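Local coordinates for protein quinone oxidoreductase (Coxiella burnetii, PDB 3TQH) that binds NADPH and probably uses it to reduce quinones, as a member of the medium-chain dehydrogenase/reductase family, at residues 50-55 with 69-74. Numbering follows the deposited sequence.
Sequences YKTRNG and SGLGYD. With NDP (NADPH dihydro-nicotinamide-adenine-dinucleotide phosphate), chain B; SO4 (sulfate ion), chain C.
Leu71 reaches from its loop to the flank of helix 47-53 and sets one methyl against each of two successive helical residues. Its CD1 lies 4.0 Å from CB of Arg53, while CD2 faces CB of Thr52 at 4.2 Å, so the isopropyl fork is set crosswise, the line between its methyls running roughly at right angles to the helix axis; His304 of helix 300-308 also touches the leucine. With CG of Arg53 anti to the backbone N (chi1 -172°) and the chain bent at the next two torsions, only the root of the arginine meets the leucine. The guanidinium turns away to a salt bridge with Glu308 and hydrogen bonds to His304 and the carbonyl of Gly16, and it carries the carbonyl O of Tyr50 4.0 Å above the centre of one face.

Beside this apolar touch runs a water bridge: one water donates to OG1 of Thr52 (2.9 Å) and to OH of Tyr73 (2.7 Å). OG1 is also bonded to the carbonyl of Ile48, one turn earlier, and the tyrosine hydroxyl to the carbonyl of Pro102, so both buried hydroxyls have a second partner. The contact lies in the GroES-like domain, where it joins the helix to the loop leading into strand 74-82.

Lys51, its chain extended beyond CG, reaches the cofactor from the same helix. Its NZ forks between the nicotinamide-side ribose hydroxyls, 2.7 Å from O3D and 2.9 Å from O2D of NADPH, and also bonds O4 of a sulfate, probably from the crystallisation liquor, at 3.2 Å.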
ATOM      1  N   TYR A  50       7.816   1.549   8.040  1.00  9.39           N
ATOM      2  CA  TYR A  50       9.166   2.019   8.410  1.00 10.39           C
ATOM      3  C   TYR A  50       9.219   3.504   8.782  1.00 11.52           C
ATOM      4  O   TYR A  50      10.044   3.909   9.596  1.00 12.39           O
ATOM      5  CB  TYR A  50      10.238   1.661   7.348  1.00 10.26           C
ATOM      6  CG  TYR A  50      10.206   2.414   6.029  1.00 10.42           C
ATOM      7  CD1 TYR A  50      10.531   3.769   5.949  1.00 12.28           C
ATOM      8  CD2 TYR A  50       9.920   1.748   4.844  1.00 10.71           C
ATOM      9  CE1 TYR A  50      10.518   4.446   4.721  1.00 12.68           C
ATOM     10  CE2 TYR A  50       9.904   2.413   3.622  1.00 11.12           C
ATOM     11  CZ  TYR A  50      10.202   3.755   3.563  1.00 12.31           C
ATOM     12  OH  TYR A  50      10.186   4.390   2.334  1.00 13.58           O
ATOM     13  N   LYS A  51       8.329   4.302   8.192  1.00 11.89           N
ATOM     14  CA  LYS A  51       8.198   5.722   8.526  1.00 13.43           C
ATOM     15  C   LYS A  51       7.645   5.907   9.939  1.00 14.52           C
ATOM     16  O   LYS A  51       7.948   6.897  10.613  1.00 16.01           O
ATOM     17  CB  LYS A  51       7.277   6.428   7.528  1.00 13.55           C
ATOM     18  CG  LYS A  51       7.777   6.425   6.085  1.00 13.43           C
ATOM     19  CD  LYS A  51       6.674   6.847   5.131  1.00 13.93           C
ATOM     20  CE  LYS A  51       7.181   6.979   3.700  1.00 14.30           C
ATOM     21  NZ  LYS A  51       6.181   7.650   2.818  1.00 14.51           N
ATOM     22  N   THR A  52       6.815   4.964  10.379  1.00 13.98           N
ATOM     23  CA  THR A  52       6.292   4.987  11.741  1.00 15.05           C
ATOM     24  C   THR A  52       7.422   4.588  12.679  1.00 15.93           C
ATOM     25  O   THR A  52       7.720   5.293  13.643  1.00 17.46           O
ATOM     26  CB  THR A  52       5.086   4.032  11.896  1.00 14.34           C
ATOM     27  OG1 THR A  52       4.067   4.388  10.954  1.00 13.23           O
ATOM     28  CG2 THR A  52       4.508   4.089  13.313  1.00 15.10           C
ATOM     29  N   ARG A  53       8.074   3.477  12.349  1.00 15.36           N
ATOM     30  CA  ARG A  53       9.169   2.924  13.146  1.00 16.37           C
ATOM     31  C   ARG A  53      10.351   3.882  13.298  1.00 17.86           C
ATOM     32  O   ARG A  53      10.946   3.944  14.366  1.00 19.48           O
ATOM     33  CB  ARG A  53       9.634   1.589  12.544  1.00 15.23           C
ATOM     34  CG  ARG A  53      10.643   0.822  13.391  1.00 16.72           C
ATOM     35  CD  ARG A  53      12.063   1.064  12.920  1.00 18.28           C
ATOM     36  NE  ARG A  53      12.200   0.590  11.557  1.00 18.26           N
ATOM     37  CZ  ARG A  53      12.900   1.175  10.593  1.00 16.96           C
ATOM     38  NH1 ARG A  53      13.590   2.286  10.800  1.00 17.91           N
ATOM     39  NH2 ARG A  53      12.895   0.621   9.392  1.00 16.64           N
ATOM     40  N   ASN A  54      10.705   4.621  12.249  1.00 17.92           N
ATOM     41  CA  ASN A  54      11.802   5.592  12.370  1.00 19.91           C
ATOM     42  C   ASN A  54      11.365   6.936  12.963  1.00 21.75           C
ATOM     43  O   ASN A  54      12.207   7.784  13.271  1.00 23.67           O
ATOM     44  CB  ASN A  54      12.608   5.761  11.057  1.00 19.44           C
ATOM     45  CG  ASN A  54      11.825   6.439   9.932  1.00 19.75           C
ATOM     46  OD1 ASN A  54      10.993   7.323  10.157  1.00 20.43           O
ATOM     47  ND2 ASN A  54      12.125   6.036   8.698  1.00 18.84           N
ATOM     48  N   GLY A  55      10.054   7.113  13.144  1.00 21.65           N
ATOM     49  CA  GLY A  55       9.517   8.260  13.868  1.00 23.64           C
ATOM     50  C   GLY A  55       9.207   9.473  13.008  1.00 24.42           C
ATOM     51  O   GLY A  55       8.828  10.518  13.534  1.00 26.21           O
ATOM     52  N   SER A  69       4.975  -0.424  20.465  1.00 22.08           N
ATOM     53  CA  SER A  69       3.901  -0.541  19.491  1.00 20.45           C
ATOM     54  C   SER A  69       4.178  -1.684  18.530  1.00 18.42           C
ATOM     55  O   SER A  69       5.333  -1.983  18.228  1.00 17.76           O
ATOM     56  CB  SER A  69       3.775   0.765  18.703  1.00 20.13           C
ATOM     57  OG  SER A  69       2.866   0.642  17.625  1.00 19.23           O
ATOM     58  N   GLY A  70       3.111  -2.320  18.058  1.00 17.41           N
ATOM     59  CA  GLY A  70       3.198  -3.232  16.927  1.00 15.72           C
ATOM     60  C   GLY A  70       3.357  -2.461  15.624  1.00 14.51           C
ATOM     61  O   GLY A  70       3.517  -1.242  15.631  1.00 14.66           O
ATOM     62  N   LEU A  71       3.305  -3.186  14.507  1.00 13.43           N
ATOM     63  CA  LEU A  71       3.387  -2.600  13.178  1.00 12.48           C
ATOM     64  C   LEU A  71       2.554  -3.395  12.183  1.00 11.76           C
ATOM     65  O   LEU A  71       2.298  -4.579  12.381  1.00 11.59           O
ATOM     66  CB  LEU A  71       4.838  -2.573  12.695  1.00 12.51           C
ATOM     67  CG  LEU A  71       5.721  -1.376  13.061  1.00 13.43           C
ATOM     68  CD1 LEU A  71       7.076  -1.528  12.369  1.00 13.29           C
ATOM     69  CD2 LEU A  71       5.074  -0.049  12.684  1.00 13.13           C
ATOM     70  N   GLY A  72       2.144  -2.734  11.102  1.00 11.42           N
ATOM     71  CA  GLY A  72       1.456  -3.400   9.996  1.00 10.87           C
ATOM     72  C   GLY A  72      -0.047  -3.198  10.014  1.00 11.30           C
ATOM     73  O   GLY A  72      -0.669  -3.228  11.072  1.00 12.20           O
ATOM     74  N   TYR A  73      -0.628  -2.995   8.836  1.00 10.99           N
ATOM     75  CA  TYR A  73      -2.070  -2.792   8.701  1.00 11.73           C
ATOM     76  C   TYR A  73      -2.755  -3.874   7.857  1.00 11.89           C
ATOM     77  O   TYR A  73      -3.936  -4.135   8.051  1.00 12.85           O
ATOM     78  CB  TYR A  73      -2.356  -1.428   8.065  1.00 12.03           C
ATOM     79  CG  TYR A  73      -1.879  -0.221   8.853  1.00 12.08           C
ATOM     80  CD1 TYR A  73      -2.371   0.055  10.127  1.00 12.85           C
ATOM     81  CD2 TYR A  73      -0.965   0.671   8.304  1.00 11.61           C
ATOM     82  CE1 TYR A  73      -1.940   1.176  10.840  1.00 13.01           C
ATOM     83  CE2 TYR A  73      -0.536   1.792   9.001  1.00 11.53           C
ATOM     84  CZ  TYR A  73      -1.022   2.041  10.262  1.00 12.59           C
ATOM     85  OH  TYR A  73      -0.580   3.160  10.939  1.00 14.05           O
ATOM     86  N   ASP A  74      -2.023  -4.478   6.919  1.00 11.31           N
ATOM     87  CA  ASP A  74      -2.579  -5.428   5.964  1.00 11.62           C
ATOM     88  C   ASP A  74      -2.493  -6.832   6.531  1.00 11.47           C
ATOM     89  O   ASP A  74      -1.433  -7.231   7.027  1.00 11.03           O
ATOM     90  CB  ASP A  74      -1.768  -5.424   4.664  1.00 11.66           C
ATOM     91  CG  ASP A  74      -2.027  -4.212   3.789  1.00 13.82           C
ATOM     92  OD1 ASP A  74      -2.885  -3.366   4.139  1.00 16.91           O
ATOM     93  OD2 ASP A  74      -1.363  -4.116   2.726  1.00 15.00           O
TER
HETATM   94  PA  NDP B 500       7.433   1.065  -2.523  1.00  9.67           P
HETATM   95  O1A NDP B 500       8.500   1.001  -1.506  1.00  9.38           O
HETATM   96  O2A NDP B 500       6.838  -0.262  -2.769  1.00  9.30           O
HETATM   97  O5B NDP B 500       8.019   1.635  -3.907  1.00 10.56           O
HETATM   98  C5B NDP B 500       9.301   1.216  -4.334  1.00 11.36           C
HETATM   99  C4B NDP B 500       9.526   1.632  -5.779  1.00 10.76           C
HETATM  100  O4B NDP B 500       9.842   3.007  -5.826  1.00 10.87           O
HETATM  101  C3B NDP B 500      10.677   0.909  -6.466  1.00 11.55           C
HETATM  102  O3B NDP B 500      10.166  -0.009  -7.409  1.00 10.96           O
HETATM  103  C2B NDP B 500      11.504   2.007  -7.128  1.00 11.52           C
HETATM  104  O2B NDP B 500      11.758   1.757  -8.492  1.00 11.55           O
HETATM  105  C1B NDP B 500      10.630   3.239  -6.970  1.00 10.36           C
HETATM  106  N9A NDP B 500      11.368   4.499  -6.796  1.00 10.61           N
HETATM  107  C8A NDP B 500      12.193   4.837  -5.752  1.00 12.21           C
HETATM  108  N7A NDP B 500      12.652   6.089  -5.955  1.00 12.42           N
HETATM  109  C5A NDP B 500      12.132   6.555  -7.109  1.00 10.47           C
HETATM  110  C6A NDP B 500      12.286   7.766  -7.769  1.00  9.73           C
HETATM  111  N6A NDP B 500      13.066   8.701  -7.252  1.00 10.57           N
HETATM  112  N1A NDP B 500      11.629   7.979  -8.960  1.00  8.93           N
HETATM  113  C2A NDP B 500      10.817   6.984  -9.484  1.00  8.24           C
HETATM  114  N3A NDP B 500      10.657   5.779  -8.823  1.00  8.14           N
HETATM  115  C4A NDP B 500      11.315   5.569  -7.649  1.00  9.65           C
HETATM  116  O3  NDP B 500       6.313   2.143  -2.101  1.00 10.58           O
HETATM  117  PN  NDP B 500       4.715   2.007  -2.292  1.00 10.39           P
HETATM  118  O1N NDP B 500       4.193   1.034  -1.309  1.00 11.69           O
HETATM  119  O2N NDP B 500       4.339   1.858  -3.705  1.00 10.06           O
HETATM  120  O5D NDP B 500       4.272   3.474  -1.807  1.00 11.43           O
HETATM  121  C5D NDP B 500       4.801   4.645  -2.396  1.00 10.81           C
HETATM  122  C4D NDP B 500       4.536   5.843  -1.489  1.00 10.98           C
HETATM  123  O4D NDP B 500       3.143   6.030  -1.322  1.00 10.77           O
HETATM  124  C3D NDP B 500       5.137   5.640  -0.106  1.00 11.92           C
HETATM  125  O3D NDP B 500       5.798   6.819   0.295  1.00 12.00           O
HETATM  126  C2D NDP B 500       3.947   5.329   0.776  1.00 12.48           C
HETATM  127  O2D NDP B 500       4.143   5.732   2.119  1.00 13.55           O
HETATM  128  C1D NDP B 500       2.822   6.082   0.059  1.00 11.98           C
HETATM  129  N1N NDP B 500       1.459   5.546   0.285  1.00 11.57           N
HETATM  130  C2N NDP B 500       0.481   6.431   0.666  1.00 12.08           C
HETATM  131  C3N NDP B 500      -0.817   6.021   0.958  1.00 12.08           C
HETATM  132  C7N NDP B 500      -1.875   7.002   1.372  1.00 12.38           C
HETATM  133  O7N NDP B 500      -3.167   6.517   1.668  1.00 13.05           O
HETATM  134  N7N NDP B 500      -1.578   8.297   1.462  1.00 10.79           N
HETATM  135  C4N NDP B 500      -1.139   4.557   0.852  1.00 12.70           C
HETATM  136  C5N NDP B 500      -0.033   3.646   0.422  1.00 12.66           C
HETATM  137  C6N NDP B 500       1.217   4.196   0.155  1.00 12.52           C
HETATM  138  P2B NDP B 500      13.235   1.373  -9.010  1.00 14.31           P
HETATM  139  O1X NDP B 500      13.123   0.886 -10.433  1.00 14.81           O
HETATM  140  O2X NDP B 500      13.813   0.269  -8.159  1.00 16.49           O
HETATM  141  O3X NDP B 500      14.160   2.559  -8.976  1.00 14.93           O
HETATM  142  S   SO4 C 319       2.117   7.822   4.047  1.00 27.37           S
HETATM  143  O1  SO4 C 319       1.551   6.504   3.760  1.00 27.76           O
HETATM  144  O2  SO4 C 319       2.074   8.672   2.860  1.00 26.45           O
HETATM  145  O3  SO4 C 319       1.367   8.449   5.129  1.00 27.87           O
HETATM  146  O4  SO4 C 319       3.499   7.674   4.479  1.00 28.52           O
HETATM  147  O   HOH W   1       1.964   2.429  11.297  1.00  7.05           O